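Local atomic coordinates of UPF0255 protein frsA (Vibrio vulnificus, PDB entry 4I4C), a protein that probably hydrolyses carboxylic esters as a serine esterase of the alpha/beta-hydrolase class. Residues A[215-223]-A[403-414]. Sequence-based numbering, arbitrary orientation.
Sequences DHLAKHDIA and DLAIKWLEDELL
H216, L217, H220 and I222, from the end of helix 210-217 and the turn behind it, pack against one flank of the C-terminal helix 394-413, a seam in the alpha/beta-hydrolase fold that is apolar toward the sheet and polar along its outer side. Beneath it runs strand 193-199, whose V196 meets L217, L409 and L413.

I406 sits in the middle: its CG1-CD1 arm lies along H216 CB, with CG1 at 3.8 Å, and ends at L217 CD2, 3.8 Å from CD1, while the CG2 methyl comes up to H220 CE1 at 3.6 Å, oblique to the ring. The H220 ring is set by chi1 -64°, CG anti to the carbonyl carbon, and by a weak bond from ND1 back to the H216 carbonyl. That leaves NE2 facing the E410 carboxylate, whose plane is turned 61° from the ring; OE1 is 3.4 Å from NE2. E410 reaches it with CG anti to the backbone N (chi1 -169°) and the chain extended beyond. The L414 side chain crosses H220 at about a right angle, its CD1 against H220 CB, while its CD2 reaches I222 CG1. Deeper in, I222 faces L409 and L413 in looser apolar contact.

A Schellman motif ends helix 210-217, with D221 at positive phi: I222 N bonds to L217 O and D221 N to A218 O. L217 O also accepts from H220 N, its two donors coming from opposite faces of its plane, and the chain then enters strand 223-226.

At the other end of the seam, one water lies in the H216 ring plane, 3.1 Å from NE2, and donates to D403 OD1 at 2.9 Å.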
# COMPACT_ATOMS: atom_id res chain seq x y z
N ASP A 215 -0.13 -14.38 -9.59
CA ASP A 215 -0.69 -14.31 -10.93
C ASP A 215 0.24 -13.69 -11.96
O ASP A 215 -0.07 -13.70 -13.15
CB ASP A 215 -2.01 -13.54 -10.90
CG ASP A 215 -3.11 -14.28 -10.14
OD1 ASP A 215 -3.00 -15.50 -9.95
OD2 ASP A 215 -4.10 -13.63 -9.75
N HIS A 216 1.37 -13.16 -11.51
CA HIS A 216 2.28 -12.44 -12.40
C HIS A 216 3.76 -12.80 -12.25
O HIS A 216 4.36 -13.39 -13.15
CB HIS A 216 2.06 -10.93 -12.28
CG HIS A 216 0.68 -10.49 -12.66
ND1 HIS A 216 -0.41 -10.68 -11.84
CD2 HIS A 216 0.21 -9.89 -13.78
CE1 HIS A 216 -1.49 -10.21 -12.43
NE2 HIS A 216 -1.15 -9.72 -13.61
N LEU A 217 4.36 -12.44 -11.12
CA LEU A 217 5.78 -12.67 -10.92
C LEU A 217 6.15 -14.16 -10.91
O LEU A 217 7.19 -14.56 -11.43
CB LEU A 217 6.26 -11.99 -9.64
CG LEU A 217 6.07 -10.48 -9.58
CD1 LEU A 217 6.35 -9.97 -8.18
CD2 LEU A 217 6.97 -9.81 -10.58
N ALA A 218 5.29 -14.99 -10.32
CA ALA A 218 5.64 -16.39 -10.09
C ALA A 218 5.76 -17.17 -11.39
O ALA A 218 6.50 -18.15 -11.46
CB ALA A 218 4.62 -17.08 -9.18
N LYS A 219 5.03 -16.73 -12.41
CA LYS A 219 5.02 -17.40 -13.70
C LYS A 219 6.36 -17.25 -14.41
O LYS A 219 6.65 -17.95 -15.38
CB LYS A 219 3.85 -16.90 -14.56
CG LYS A 219 2.50 -17.39 -14.01
CD LYS A 219 1.29 -16.83 -14.74
CE LYS A 219 0.02 -17.47 -14.21
NZ LYS A 219 -1.22 -16.70 -14.53
N HIS A 220 7.19 -16.35 -13.89
CA HIS A 220 8.54 -16.14 -14.42
C HIS A 220 9.62 -16.51 -13.41
O HIS A 220 10.79 -16.17 -13.58
CB HIS A 220 8.71 -14.68 -14.84
CG HIS A 220 7.83 -14.27 -15.97
ND1 HIS A 220 6.61 -13.65 -15.78
CD2 HIS A 220 7.97 -14.41 -17.31
CE1 HIS A 220 6.05 -13.41 -16.95
NE2 HIS A 220 6.86 -13.86 -17.89
N ASP A 221 9.21 -17.20 -12.35
CA ASP A 221 10.10 -17.55 -11.25
C ASP A 221 10.78 -16.34 -10.60
O ASP A 221 11.82 -16.47 -9.98
CB ASP A 221 11.15 -18.58 -11.70
CG ASP A 221 10.54 -19.93 -12.00
OD1 ASP A 221 9.78 -20.45 -11.16
OD2 ASP A 221 10.81 -20.46 -13.10
N ILE A 222 10.16 -15.17 -10.73
CA ILE A 222 10.63 -13.98 -10.05
C ILE A 222 10.11 -13.93 -8.61
O ILE A 222 8.89 -13.87 -8.36
CB ILE A 222 10.19 -12.69 -10.78
CG1 ILE A 222 10.78 -12.65 -12.19
CG2 ILE A 222 10.61 -11.43 -9.99
CD1 ILE A 222 10.39 -11.43 -12.95
N ALA A 223 11.03 -13.98 -7.65
CA ALA A 223 10.67 -13.88 -6.25
C ALA A 223 10.15 -12.49 -5.91
O ALA A 223 10.60 -11.49 -6.47
CB ALA A 223 11.86 -14.23 -5.37
N ASP A 403 0.52 -5.53 -16.85
CA ASP A 403 1.09 -6.27 -17.98
C ASP A 403 2.39 -5.62 -18.49
O ASP A 403 3.36 -6.31 -18.81
CB ASP A 403 0.06 -6.42 -19.12
CG ASP A 403 -1.05 -7.41 -18.79
OD1 ASP A 403 -0.89 -8.21 -17.83
OD2 ASP A 403 -2.09 -7.40 -19.49
N LEU A 404 2.38 -4.29 -18.57
CA LEU A 404 3.55 -3.49 -18.95
C LEU A 404 4.69 -3.63 -17.95
O LEU A 404 5.88 -3.59 -18.30
CB LEU A 404 3.15 -2.02 -19.05
CG LEU A 404 2.30 -1.66 -20.26
CD1 LEU A 404 1.73 -0.27 -20.10
CD2 LEU A 404 3.13 -1.74 -21.53
N ALA A 405 4.31 -3.77 -16.68
CA ALA A 405 5.24 -3.94 -15.58
C ALA A 405 6.01 -5.24 -15.70
O ALA A 405 7.23 -5.27 -15.58
CB ALA A 405 4.49 -3.91 -14.25
N ILE A 406 5.28 -6.33 -15.90
CA ILE A 406 5.90 -7.64 -15.95
C ILE A 406 6.79 -7.77 -17.21
O ILE A 406 7.85 -8.39 -17.17
CB ILE A 406 4.85 -8.78 -15.81
CG1 ILE A 406 4.81 -9.29 -14.36
CG2 ILE A 406 5.17 -9.94 -16.71
CD1 ILE A 406 4.82 -8.20 -13.30
N LYS A 407 6.36 -7.15 -18.31
CA LYS A 407 7.18 -7.13 -19.53
C LYS A 407 8.50 -6.40 -19.31
O LYS A 407 9.56 -6.84 -19.79
CB LYS A 407 6.42 -6.50 -20.71
CG LYS A 407 5.62 -7.51 -21.52
CD LYS A 407 6.51 -8.65 -22.03
CE LYS A 407 7.65 -8.15 -22.90
NZ LYS A 407 8.37 -9.25 -23.60
N TRP A 408 8.43 -5.29 -18.59
CA TRP A 408 9.61 -4.50 -18.25
C TRP A 408 10.56 -5.36 -17.42
O TRP A 408 11.76 -5.38 -17.68
CB TRP A 408 9.17 -3.27 -17.47
CG TRP A 408 10.22 -2.20 -17.30
CD1 TRP A 408 11.05 -2.03 -16.22
CD2 TRP A 408 10.52 -1.14 -18.21
NE1 TRP A 408 11.86 -0.93 -16.42
CE2 TRP A 408 11.55 -0.36 -17.63
CE3 TRP A 408 10.02 -0.77 -19.47
CZ2 TRP A 408 12.08 0.76 -18.26
CZ3 TRP A 408 10.55 0.34 -20.09
CH2 TRP A 408 11.57 1.10 -19.49
N LEU A 409 10.01 -6.07 -16.44
CA LEU A 409 10.82 -6.91 -15.57
C LEU A 409 11.34 -8.13 -16.32
O LEU A 409 12.48 -8.55 -16.12
CB LEU A 409 10.03 -7.32 -14.34
CG LEU A 409 9.77 -6.11 -13.45
CD1 LEU A 409 8.52 -6.30 -12.61
CD2 LEU A 409 10.98 -5.83 -12.56
N GLU A 410 10.51 -8.69 -17.18
CA GLU A 410 10.92 -9.76 -18.06
C GLU A 410 12.12 -9.32 -18.90
O GLU A 410 13.12 -10.04 -18.98
CB GLU A 410 9.76 -10.12 -18.98
CG GLU A 410 9.92 -11.39 -19.78
CD GLU A 410 8.58 -11.94 -20.22
OE1 GLU A 410 7.56 -11.27 -19.98
OE2 GLU A 410 8.55 -13.05 -20.80
N ASP A 411 12.03 -8.13 -19.49
CA ASP A 411 13.10 -7.64 -20.37
C ASP A 411 14.39 -7.28 -19.64
O ASP A 411 15.49 -7.53 -20.15
CB ASP A 411 12.63 -6.44 -21.21
CG ASP A 411 11.47 -6.78 -22.15
OD1 ASP A 411 11.21 -7.98 -22.38
OD2 ASP A 411 10.82 -5.84 -22.65
N GLU A 412 14.28 -6.70 -18.46
CA GLU A 412 15.46 -6.14 -17.80
C GLU A 412 16.03 -7.05 -16.72
O GLU A 412 17.23 -7.02 -16.46
CB GLU A 412 15.16 -4.74 -17.25
CG GLU A 412 14.72 -3.74 -18.32
CD GLU A 412 15.83 -3.37 -19.29
OE1 GLU A 412 17.00 -3.69 -19.01
OE2 GLU A 412 15.54 -2.75 -20.33
N LEU A 413 15.17 -7.86 -16.11
CA LEU A 413 15.58 -8.76 -15.03
C LEU A 413 15.95 -10.17 -15.51
O LEU A 413 16.94 -10.74 -15.05
CB LEU A 413 14.48 -8.86 -13.97
CG LEU A 413 14.78 -8.54 -12.51
CD1 LEU A 413 15.45 -7.18 -12.39
CD2 LEU A 413 13.47 -8.60 -11.68
N LEU A 414 15.15 -10.75 -16.41
CA LEU A 414 15.45 -12.08 -16.94
C LEU A 414 16.33 -11.94 -18.18
O LEU A 414 16.15 -12.63 -19.18
CB LEU A 414 14.17 -12.84 -17.29
CG LEU A 414 13.12 -12.91 -16.16
CD1 LEU A 414 11.91 -13.72 -16.55
CD2 LEU A 414 13.73 -13.47 -14.90
O HOH W 1 -2.62 -7.78 -15.55